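Local atomic coordinates of mandelate racemase/muconate lactonizing enzyme (Jannaschia sp., PDB entry 4J3Z), a protein that probably catalyses a racemisation, lactonisation or related reaction that starts with abstraction of a proton next to a carboxylate, as in other enolase-superfamily enzymes. Residues R262-G265 with V266-T270; A78-G82 with F83-P87; Y133-P136 with H137-T140; D185-L188 with S189-C193. All coordinates share one frame; numbering follows the deposited sequence.

Interaction 1: residues R262-G265 with V266-T270; sequences RLTG and VTEFT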
loop_
_atom_site.group_PDB
_atom_site.type_symbol
_atom_site.label_atom_id
_atom_site.label_comp_id
_atom_site.label_asym_id
_atom_site.label_seq_id
_atom_site.Cartn_x
_atom_site.Cartn_y
_atom_site.Cartn_z
ATOM N N ARG D 262 -4.929 -25.450 -12.176
ATOM C CA ARG D 262 -4.172 -26.211 -11.190
ATOM C C ARG D 262 -4.481 -25.748 -9.759
ATOM O O ARG D 262 -3.895 -26.241 -8.787
ATOM C CB ARG D 262 -2.677 -26.190 -11.529
ATOM C CG ARG D 262 -2.347 -27.040 -12.758
ATOM C CD ARG D 262 -0.857 -27.111 -13.063
ATOM N NE ARG D 262 -0.419 -25.964 -13.854
ATOM C CZ ARG D 262 0.838 -25.710 -14.213
ATOM N NH1 ARG D 262 1.830 -26.523 -13.858
ATOM N NH2 ARG D 262 1.103 -24.623 -14.929
ATOM N N LEU D 263 -5.438 -24.824 -9.640
ATOM C CA LEU D 263 -5.880 -24.333 -8.337
ATOM C C LEU D 263 -7.083 -25.104 -7.799
ATOM O O LEU D 263 -7.931 -25.567 -8.558
ATOM C CB LEU D 263 -6.197 -22.832 -8.388
ATOM C CG LEU D 263 -5.094 -21.850 -8.808
ATOM C CD1 LEU D 263 -5.640 -20.429 -8.768
ATOM C CD2 LEU D 263 -3.865 -21.968 -7.914
ATOM N N THR D 264 -7.133 -25.239 -6.476
ATOM C CA THR D 264 -8.222 -25.924 -5.804
ATOM C C THR D 264 -8.698 -25.099 -4.612
ATOM O O THR D 264 -7.895 -24.464 -3.926
ATOM C CB THR D 264 -7.822 -27.361 -5.383
ATOM O OG1 THR D 264 -8.987 -28.089 -4.995
ATOM C CG2 THR D 264 -6.816 -27.380 -4.237
ATOM N N GLY D 265 -10.004 -25.095 -4.375
ATOM C CA GLY D 265 -10.551 -24.368 -3.238
ATOM C C GLY D 265 -10.705 -22.888 -3.526
ATOM O O GLY D 265 -9.775 -22.226 -3.995
ATOM N N VAL D 266 -11.893 -22.374 -3.234
ATOM C CA VAL D 266 -12.264 -20.996 -3.546
ATOM C C VAL D 266 -11.283 -19.973 -2.957
ATOM O O VAL D 266 -11.096 -18.896 -3.528
ATOM C CB VAL D 266 -13.745 -20.714 -3.145
ATOM C CG1 VAL D 266 -13.892 -20.434 -1.650
ATOM C CG2 VAL D 266 -14.338 -19.583 -3.971
ATOM N N THR D 267 -10.635 -20.319 -1.840
ATOM C CA THR D 267 -9.582 -19.478 -1.250
ATOM C C THR D 267 -8.350 -19.266 -2.147
ATOM O O THR D 267 -7.729 -18.195 -2.110
ATOM C CB THR D 267 -9.120 -20.006 0.123
ATOM O OG1 THR D 267 -8.299 -19.023 0.771
ATOM C CG2 THR D 267 -8.346 -21.347 -0.005
ATOM N N GLU D 268 -7.986 -20.280 -2.930
ATOM C CA GLU D 268 -6.795 -20.195 -3.780
ATOM C C GLU D 268 -7.075 -19.347 -5.008
ATOM O O GLU D 268 -6.249 -18.525 -5.404
ATOM C CB GLU D 268 -6.294 -21.585 -4.182
ATOM C CG GLU D 268 -5.388 -22.242 -3.151
ATOM C CD GLU D 268 -4.833 -23.594 -3.585
ATOM O OE1 GLU D 268 -5.287 -24.175 -4.609
ATOM O OE2 GLU D 268 -3.941 -24.099 -2.875
ATOM N N PHE D 269 -8.248 -19.559 -5.604
ATOM C CA PHE D 269 -8.753 -18.707 -6.663
ATOM C C PHE D 269 -8.813 -17.238 -6.223
ATOM O O PHE D 269 -8.385 -16.357 -6.973
ATOM C CB PHE D 269 -10.127 -19.207 -7.123
ATOM C CG PHE D 269 -10.064 -20.457 -7.960
ATOM C CD1 PHE D 269 -10.031 -21.710 -7.362
ATOM C CD2 PHE D 269 -10.021 -20.377 -9.347
ATOM C CE1 PHE D 269 -9.960 -22.864 -8.126
ATOM C CE2 PHE D 269 -9.959 -21.527 -10.119
ATOM C CZ PHE D 269 -9.928 -22.774 -9.508
ATOM N N THR D 270 -9.344 -16.995 -5.014
ATOM C CA THR D 270 -9.369 -15.667 -4.368
ATOM C C THR D 270 -8.003 -14.978 -4.448
ATOM O O THR D 270 -7.898 -13.821 -4.868
ATOM C CB THR D 270 -9.797 -15.783 -2.884
ATOM O OG1 THR D 270 -11.140 -16.278 -2.806
ATOM C CG2 THR D 270 -9.708 -14.441 -2.159
#

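Interaction 2: residues A78-G82 with F83-P87; sequences AHSSG and FTQRP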
loop_
_atom_site.group_PDB
_atom_site.type_symbol
_atom_site.label_atom_id
_atom_site.label_comp_id
_atom_site.label_asym_id
_atom_site.label_seq_id
_atom_site.Cartn_x
_atom_site.Cartn_y
_atom_site.Cartn_z
ATOM N N ALA D 78 -14.916 -32.837 3.820
ATOM C CA ALA D 78 -13.870 -33.311 2.923
ATOM C C ALA D 78 -12.679 -32.362 2.853
ATOM O O ALA D 78 -11.555 -32.799 2.595
ATOM C CB ALA D 78 -14.431 -33.594 1.542
ATOM N N HIS D 79 -12.939 -31.072 3.082
ATOM C CA HIS D 79 -11.906 -30.030 3.184
ATOM C C HIS D 79 -11.159 -30.173 4.502
ATOM O O HIS D 79 -9.936 -30.077 4.547
ATOM C CB HIS D 79 -12.568 -28.651 3.090
ATOM C CG HIS D 79 -11.618 -27.487 3.171
ATOM N ND1 HIS D 79 -10.796 -27.119 2.129
ATOM C CD2 HIS D 79 -11.408 -26.578 4.155
ATOM C CE1 HIS D 79 -10.102 -26.050 2.475
ATOM N NE2 HIS D 79 -10.458 -25.698 3.698
ATOM N N SER D 80 -11.908 -30.419 5.572
ATOM C CA SER D 80 -11.360 -30.506 6.925
ATOM C C SER D 80 -10.820 -31.894 7.304
ATOM O O SER D 80 -10.245 -32.061 8.376
ATOM C CB SER D 80 -12.422 -30.081 7.932
ATOM O OG SER D 80 -13.019 -28.841 7.575
ATOM N N SER D 81 -10.981 -32.879 6.419
ATOM C CA SER D 81 -10.570 -34.264 6.702
ATOM C C SER D 81 -9.178 -34.389 7.324
ATOM O O SER D 81 -8.251 -33.675 6.936
ATOM C CB SER D 81 -10.639 -35.124 5.437
ATOM O OG SER D 81 -10.430 -36.492 5.754
ATOM N N GLY D 82 -9.064 -35.260 8.304
ATOM C CA GLY D 82 -7.828 -35.556 8.954
ATOM C C GLY D 82 -7.116 -34.448 9.658
ATOM O O GLY D 82 -5.917 -34.418 9.675
ATOM N N PHE D 83 -7.871 -33.556 10.268
ATOM C CA PHE D 83 -7.347 -32.306 10.788
ATOM C C PHE D 83 -6.533 -31.472 9.800
ATOM O O PHE D 83 -5.363 -31.349 9.949
ATOM C CB PHE D 83 -6.662 -32.501 12.141
ATOM C CG PHE D 83 -6.474 -31.229 12.932
ATOM C CD1 PHE D 83 -7.528 -30.650 13.605
ATOM C CD2 PHE D 83 -5.231 -30.632 13.038
ATOM C CE1 PHE D 83 -7.361 -29.497 14.344
ATOM C CE2 PHE D 83 -5.060 -29.483 13.765
ATOM C CZ PHE D 83 -6.137 -28.912 14.415
ATOM N N THR D 84 -7.147 -30.990 8.736
ATOM C CA THR D 84 -6.387 -30.232 7.755
ATOM C C THR D 84 -6.983 -28.843 7.608
ATOM O O THR D 84 -6.454 -27.871 8.154
ATOM C CB THR D 84 -6.340 -30.937 6.384
ATOM O OG1 THR D 84 -7.669 -31.316 5.997
ATOM C CG2 THR D 84 -5.449 -32.174 6.432
ATOM N N GLN D 85 -8.093 -28.751 6.879
ATOM C CA GLN D 85 -8.778 -27.482 6.654
ATOM C C GLN D 85 -7.921 -26.509 5.820
ATOM O O GLN D 85 -7.883 -25.308 6.077
ATOM C CB GLN D 85 -9.239 -26.872 7.988
ATOM C CG GLN D 85 -10.658 -26.328 7.965
ATOM C CD GLN D 85 -11.184 -25.990 9.355
ATOM O OE1 GLN D 85 -10.920 -24.909 9.886
ATOM N NE2 GLN D 85 -11.944 -26.913 9.946
ATOM N N ARG D 86 -7.226 -27.061 4.828
ATOM C CA ARG D 86 -6.535 -26.284 3.802
ATOM C C ARG D 86 -6.481 -27.038 2.465
ATOM O O ARG D 86 -6.483 -28.273 2.453
ATOM C CB ARG D 86 -5.137 -25.796 4.241
ATOM C CG ARG D 86 -4.279 -26.717 5.109
ATOM C CD ARG D 86 -3.721 -27.950 4.399
ATOM N NE ARG D 86 -3.384 -27.786 2.989
ATOM C CZ ARG D 86 -2.268 -27.238 2.510
ATOM N NH1 ARG D 86 -1.343 -26.734 3.320
ATOM N NH2 ARG D 86 -2.092 -27.172 1.195
ATOM N N PRO D 87 -6.434 -26.292 1.335
ATOM C CA PRO D 87 -6.575 -26.873 -0.005
ATOM C C PRO D 87 -5.684 -28.081 -0.258
ATOM O O PRO D 87 -4.472 -28.027 -0.000
ATOM C CB PRO D 87 -6.180 -25.720 -0.925
ATOM C CG PRO D 87 -6.581 -24.507 -0.170
ATOM C CD PRO D 87 -6.320 -24.820 1.279
HETATM O O HOH W 1 -9.074 -29.091 0.743
#

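Interaction 3: residues Y133-P136 with H137-T140; sequences YPEP and HHDT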
loop_
_atom_site.group_PDB
_atom_site.type_symbol
_atom_site.label_atom_id
_atom_site.label_comp_id
_atom_site.label_asym_id
_atom_site.label_seq_id
_atom_site.Cartn_x
_atom_site.Cartn_y
_atom_site.Cartn_z
ATOM N N TYR D 133 -6.063 -28.700 -33.158
ATOM C CA TYR D 133 -5.615 -30.047 -33.450
ATOM C C TYR D 133 -5.255 -30.207 -34.935
ATOM O O TYR D 133 -5.690 -29.402 -35.767
ATOM C CB TYR D 133 -6.722 -31.033 -33.062
ATOM C CG TYR D 133 -7.138 -30.958 -31.602
ATOM C CD1 TYR D 133 -6.231 -31.257 -30.583
ATOM C CD2 TYR D 133 -8.437 -30.590 -31.244
ATOM C CE1 TYR D 133 -6.607 -31.196 -29.255
ATOM C CE2 TYR D 133 -8.824 -30.523 -29.910
ATOM C CZ TYR D 133 -7.903 -30.831 -28.925
ATOM O OH TYR D 133 -8.265 -30.773 -27.603
ATOM N N PRO D 134 -4.442 -31.233 -35.269
ATOM C CA PRO D 134 -4.098 -31.572 -36.657
ATOM C C PRO D 134 -5.305 -31.788 -37.572
ATOM O O PRO D 134 -6.209 -32.576 -37.268
ATOM C CB PRO D 134 -3.318 -32.879 -36.512
ATOM C CG PRO D 134 -2.676 -32.771 -35.170
ATOM C CD PRO D 134 -3.658 -32.034 -34.305
ATOM N N GLU D 135 -5.311 -31.060 -38.680
ATOM C CA GLU D 135 -6.238 -31.292 -39.774
ATOM C C GLU D 135 -5.824 -32.628 -40.440
ATOM O O GLU D 135 -4.641 -32.973 -40.435
ATOM C CB GLU D 135 -6.137 -30.106 -40.735
ATOM C CG GLU D 135 -7.437 -29.547 -41.295
ATOM C CD GLU D 135 -8.590 -29.525 -40.309
ATOM O OE1 GLU D 135 -8.382 -29.195 -39.122
ATOM O OE2 GLU D 135 -9.725 -29.831 -40.739
ATOM N N PRO D 136 -6.788 -33.392 -41.000
ATOM C CA PRO D 136 -6.442 -34.763 -41.433
ATOM C C PRO D 136 -5.237 -34.863 -42.380
ATOM O O PRO D 136 -4.585 -35.913 -42.442
ATOM C CB PRO D 136 -7.714 -35.233 -42.131
ATOM C CG PRO D 136 -8.807 -34.469 -41.438
ATOM C CD PRO D 136 -8.218 -33.098 -41.224
ATOM N N HIS D 137 -4.936 -33.765 -43.073
ATOM C CA HIS D 137 -3.896 -33.718 -44.087
ATOM C C HIS D 137 -2.576 -33.158 -43.550
ATOM O O HIS D 137 -1.662 -32.842 -44.318
ATOM C CB HIS D 137 -4.382 -32.866 -45.257
ATOM C CG HIS D 137 -4.383 -31.398 -44.973
ATOM N ND1 HIS D 137 -5.294 -30.804 -44.122
ATOM C CD2 HIS D 137 -3.581 -30.405 -45.419
ATOM C CE1 HIS D 137 -5.050 -29.508 -44.058
ATOM N NE2 HIS D 137 -4.016 -29.240 -44.834
ATOM N N HIS D 138 -2.487 -33.026 -42.228
ATOM C CA HIS D 138 -1.303 -32.480 -41.584
ATOM C C HIS D 138 -0.404 -33.592 -41.063
ATOM O O HIS D 138 -0.891 -34.598 -40.538
ATOM C CB HIS D 138 -1.692 -31.561 -40.421
ATOM C CG HIS D 138 -2.147 -30.196 -40.838
ATOM N ND1 HIS D 138 -3.193 -29.543 -40.222
ATOM C CD2 HIS D 138 -1.688 -29.349 -41.791
ATOM C CE1 HIS D 138 -3.363 -28.358 -40.781
ATOM N NE2 HIS D 138 -2.464 -28.217 -41.736
ATOM N N ASP D 139 0.905 -33.402 -41.216
ATOM C CA ASP D 139 1.909 -34.239 -40.552
ATOM C C ASP D 139 1.890 -33.984 -39.040
ATOM O O ASP D 139 2.057 -32.839 -38.590
ATOM C CB ASP D 139 3.308 -33.950 -41.124
ATOM C CG ASP D 139 4.408 -34.788 -40.473
ATOM O OD1 ASP D 139 4.162 -35.435 -39.430
ATOM O OD2 ASP D 139 5.537 -34.796 -41.014
ATOM N N THR D 140 1.705 -35.058 -38.272
ATOM C CA THR D 140 1.508 -34.985 -36.815
ATOM C C THR D 140 2.686 -34.352 -36.064
ATOM O O THR D 140 2.489 -33.502 -35.189
ATOM C CB THR D 140 1.202 -36.377 -36.219
ATOM O OG1 THR D 140 0.086 -36.955 -36.905
ATOM C CG2 THR D 140 0.863 -36.277 -34.735
#

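Interaction 4: residues D185-L188 with S189-C193; sequences DIDL and SARFC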
loop_
_atom_site.group_PDB
_atom_site.type_symbol
_atom_site.label_atom_id
_atom_site.label_comp_id
_atom_site.label_asym_id
_atom_site.label_seq_id
_atom_site.Cartn_x
_atom_site.Cartn_y
_atom_site.Cartn_z
ATOM N N ASP D 185 11.372 -19.742 -28.681
ATOM C CA ASP D 185 10.031 -19.977 -28.123
ATOM C C ASP D 185 9.159 -18.743 -28.287
ATOM O O ASP D 185 7.953 -18.851 -28.482
ATOM C CB ASP D 185 10.092 -20.313 -26.625
ATOM C CG ASP D 185 10.706 -21.687 -26.329
ATOM O OD1 ASP D 185 10.582 -22.624 -27.153
ATOM O OD2 ASP D 185 11.293 -21.828 -25.226
ATOM N N ILE D 186 9.778 -17.573 -28.186
ATOM C CA ILE D 186 9.090 -16.286 -28.307
ATOM C C ILE D 186 8.802 -16.082 -29.789
ATOM O O ILE D 186 7.656 -15.844 -30.207
ATOM C CB ILE D 186 9.970 -15.151 -27.735
ATOM C CG1 ILE D 186 10.275 -15.406 -26.253
ATOM C CG2 ILE D 186 9.313 -13.791 -27.916
ATOM C CD1 ILE D 186 11.508 -14.702 -25.721
ATOM N N ASP D 187 9.857 -16.197 -30.584
ATOM C CA ASP D 187 9.737 -16.239 -32.031
ATOM C C ASP D 187 8.555 -17.103 -32.509
ATOM O O ASP D 187 7.631 -16.589 -33.138
ATOM C CB ASP D 187 11.059 -16.740 -32.624
ATOM C CG ASP D 187 11.049 -16.740 -34.107
ATOM O OD1 ASP D 187 10.747 -15.678 -34.697
ATOM O OD2 ASP D 187 11.331 -17.809 -34.681
ATOM N N LEU D 188 8.583 -18.396 -32.194
ATOM C CA LEU D 188 7.495 -19.332 -32.554
ATOM C C LEU D 188 6.100 -18.915 -32.053
ATOM O O LEU D 188 5.109 -19.164 -32.733
ATOM C CB LEU D 188 7.819 -20.759 -32.077
ATOM C CG LEU D 188 6.966 -21.925 -32.578
ATOM C CD1 LEU D 188 7.094 -22.109 -34.091
ATOM C CD2 LEU D 188 7.327 -23.215 -31.857
ATOM N N SER D 189 6.037 -18.294 -30.871
ATOM C CA SER D 189 4.791 -17.727 -30.321
ATOM C C SER D 189 4.202 -16.598 -31.168
ATOM O O SER D 189 3.000 -16.586 -31.445
ATOM C CB SER D 189 5.010 -17.212 -28.891
ATOM O OG SER D 189 5.569 -18.209 -28.054
ATOM N N ALA D 190 5.047 -15.642 -31.555
ATOM C CA ALA D 190 4.629 -14.539 -32.440
ATOM C C ALA D 190 4.263 -15.024 -33.852
ATOM O O ALA D 190 3.192 -14.687 -34.371
ATOM C CB ALA D 190 5.702 -13.457 -32.495
ATOM N N ARG D 191 5.134 -15.822 -34.465
ATOM C CA ARG D 191 4.841 -16.410 -35.787
ATOM C C ARG D 191 3.504 -17.143 -35.781
ATOM O O ARG D 191 2.699 -16.983 -36.703
ATOM C CB ARG D 191 5.960 -17.359 -36.233
ATOM C CG ARG D 191 7.138 -16.672 -36.913
ATOM C CD ARG D 191 8.279 -17.655 -37.210
ATOM N NE ARG D 191 7.817 -18.906 -37.830
ATOM C CZ ARG D 191 8.518 -20.043 -37.860
ATOM N NH1 ARG D 191 9.733 -20.110 -37.315
ATOM N NH2 ARG D 191 8.002 -21.126 -38.434
ATOM N N PHE D 192 3.265 -17.925 -34.724
ATOM C CA PHE D 192 1.974 -18.588 -34.503
ATOM C C PHE D 192 0.808 -17.615 -34.419
ATOM O O PHE D 192 -0.213 -17.821 -35.081
ATOM C CB PHE D 192 2.014 -19.445 -33.246
ATOM C CG PHE D 192 2.176 -20.916 -33.512
ATOM C CD1 PHE D 192 3.369 -21.423 -34.027
ATOM C CD2 PHE D 192 1.144 -21.797 -33.229
ATOM C CE1 PHE D 192 3.518 -22.780 -34.262
ATOM C CE2 PHE D 192 1.293 -23.151 -33.452
ATOM C CZ PHE D 192 2.479 -23.644 -33.974
ATOM N N CYS D 193 0.955 -16.560 -33.617
ATOM C CA CYS D 193 -0.099 -15.534 -33.491
ATOM C C CYS D 193 -0.352 -14.768 -34.792
ATOM O O CYS D 193 -1.502 -14.474 -35.120
ATOM C CB CYS D 193 0.230 -14.536 -32.370
ATOM S SG CYS D 193 -0.076 -15.101 -30.687
#

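Interaction 1: residues R262-G265 with V266-T270
Thr264 N donates to Glu268 OE1 over 2.8 Å, and the angle of 168° at the hydrogen makes this a straight bond that meets the oxygen nearly along its C-O axis. Glu268 can make it because CG stands beside its own backbone N (chi1 -84°) and the chain beyond is extended, which folds the carboxylate back over the approach to helix 266-274. A bond between backbone atoms runs from Glu268 N to Gly265 O, also 2.8 Å; the donor lies well above the carbonyl plane. Phe269 N reaches the same oxygen only weakly, at 3.5 Å. Gly265 is the N-cap, but the amide taken by Glu268 belongs to the residue before it, so the strict definition of a capping box is not met.

The Phe269 ring gathers the packing. Leu263 CB sits over one face, 4.0 Å from the centroid and 20° off the normal, a CH-pi approach. A polar atom, Gly265 O, lies at the ring edge, in its plane, 3.4 Å from CD1. Gly265 has a positive phi, a conformation that favours glycine. Within the first turn, Val266 O accepts from both the hydroxyl and the amide of Thr270, which arrive from opposite faces of its plane.

Around this turn, Val266 N bonds to Glu292, Thr264 OG1 to Arg286 O, and the Glu268 carboxylate forms a salt bridge with Arg86 of the second subunit. Glu268 therefore occupies two roles: its OE1 satisfies a buried amide ahead of the helix, while the arginine from the other subunit is likely to stabilise its negative charge.

Interaction 2: residues A78-G82 with F83-P87
At the C-terminal end of helix 71-80 the chain doubles back, and His79 and Ser80 offer their carbonyls to Thr84 and Gln85. Thr84 N bonds to Ser80 O over 3.3 Å at 166°, within the wider reach of Gln85 N to His79 O, where 135° at the hydrogen is more bent. Gly82 lies at the bend with positive phi, as does Phe83. Thr84 OG1, placed between its backbone N and carbonyl carbon (chi1 50°), lies 2.6 Å from Ser81 O and 3.0 Å from His79 O; its single proton could serve either.

Gln85 NE2 donates to Ser80 OG at 3.2 Å, with the hydroxyl tilted out of the amide plane. That hydroxyl also bonds to Arg76 O, and NE2 to Thr174 O of the second subunit, so an alanine at Gln85 would probably leave Ser80 OG without its donor and that carbonyl without its mate. His79 brings one ring face under Arg86 N, 3.7 Å from NE2, and a water joins ND1, weakly, to Arg86 O. Arg86 grips Pro87 O side-on through NE and NH2, while NH1 salt-bridges Glu268 of the second subunit.

Helix 89-109 receives Ala78 on Phe92 and Phe95, while Pro87 rests on Thr267 and Glu268 of helix 266-274. The turn thus lies between helices of both domains and against the second subunit, where Phe83 makes a cation-pi contact with Arg262 of that subunit.

Interaction 3: residues Y133-P136 with H137-T140
Two hydrogen bonds join Glu135 and His138, one in each direction. His138 N donates to Glu135 O over 2.8 Å at 152°, from above the carbonyl plane, and closes a type I beta turn. In return, Glu135 N donates to His138 ND1 at 3.0 Å; its angle of 139° is noticeably bent, and the amide nitrogen lies near the edge of the imidazole, tilted from its plane. His138 CG stands anti to its own carbonyl carbon (chi1 -78°), which turns the ring back over the turn and puts ND1 beside that amide. Since ND1 accepts and NE2 bonds to Glu152 OE1, the contacts are consistent with a proton on NE2.

The van der Waals contacts centre on the CB and CG of Glu135, with CB in tight contact 3.0 Å from His138 ND1. His137 CE1 comes within 3.5 Å of Glu135 CB, and Glu135 CG lies in the plane of that ring, at its edge. The two histidine rings also adjoin: His137 CE1 is 3.7 Å above the plane of the His138 ring, displaced toward its rim. Pro134 adds a looser contact, its CB 4.4 Å from His138 CB.

The polar ends find partners outside the turn. The bent chain of Glu135 carries its carboxylate to a salt bridge with Arg157, and Glu152 OE1 takes NE2 of both His137 and His138, pinning the two rings to helix 147-159.

Pro136 and His137 fill the two central positions, exposed on the surface. This is a type I turn reinforced by a side-chain acceptor, placed between barrel strand 125-131 and helix 140-143, whose first turn is N-capped by Asp139 through Asn141 N.

Interaction 4: residues D185-L188 with S189-C193
Ser189, Ala190, Arg191 and Phe192 each donate their backbone N to the carbonyl four residues back, from Asp185 to Leu188 in order, with N-to-O lengths of 2.9 to 3.1 Å: regular alpha helix.

On one flank Ser189 OG donates to Asp185 O over 2.5 Å, a short bond. With CB-OG rotated beside its own backbone N (chi1 -54°), the hydroxyl points back toward the preceding turn, and Asp185 O takes both Ser189 OG and Ser189 N. An alanine in place of Ser189 would probably leave Asp185 O with the backbone amide alone and open a small gap beside Pro169 and Leu222.

Leu188 and Phe192 lie side by side, pointing the same way, with CD1 of Leu188 3.6 Å from CE1 of Phe192; both also pack on Pro169, and Phe192 continues to Phe167 of strand 164-167. Asp187 and Arg191 form the outer pair. Their OD2 and NH1 are 3.8 Å apart, a long salt bridge, with the carboxylate near the guanidinium edge but its plane turned 62° away.

Helix 183-200 belongs to the beta-alpha-beta unit joining strands 164-167 and 205-209. Ser189, its hydroxyl spent on the helix's own carbonyl, and Phe192 are buried, while Ile186 and Asp187 pack on Asp230 and Thr202 of the third subunit. At its length, with the planes turned, the ion pair is likely to contribute only weakly and to hold neither group in a fixed orientation.

From the N terminus the order is interaction 2, interaction 3, interaction 4, interaction 1. Each closes only its own short turn or helical segment, and all are in series, with none nesting or crossing. Interaction 2 ends helix 71-80 of the N-terminal domain; interaction 3 follows barrel strand 125-131; interaction 4 lies along helix 183-200; interaction 1 starts helix 266-274. Only interactions 1 and 2 touch: Pro87 CB comes 3.4 Å from Glu268 OE2, joining the two domains where both meet the second subunit. Interactions 3 and 4 share the other side of the chain's centre from interaction 2, their nearest atoms about 9 Å apart.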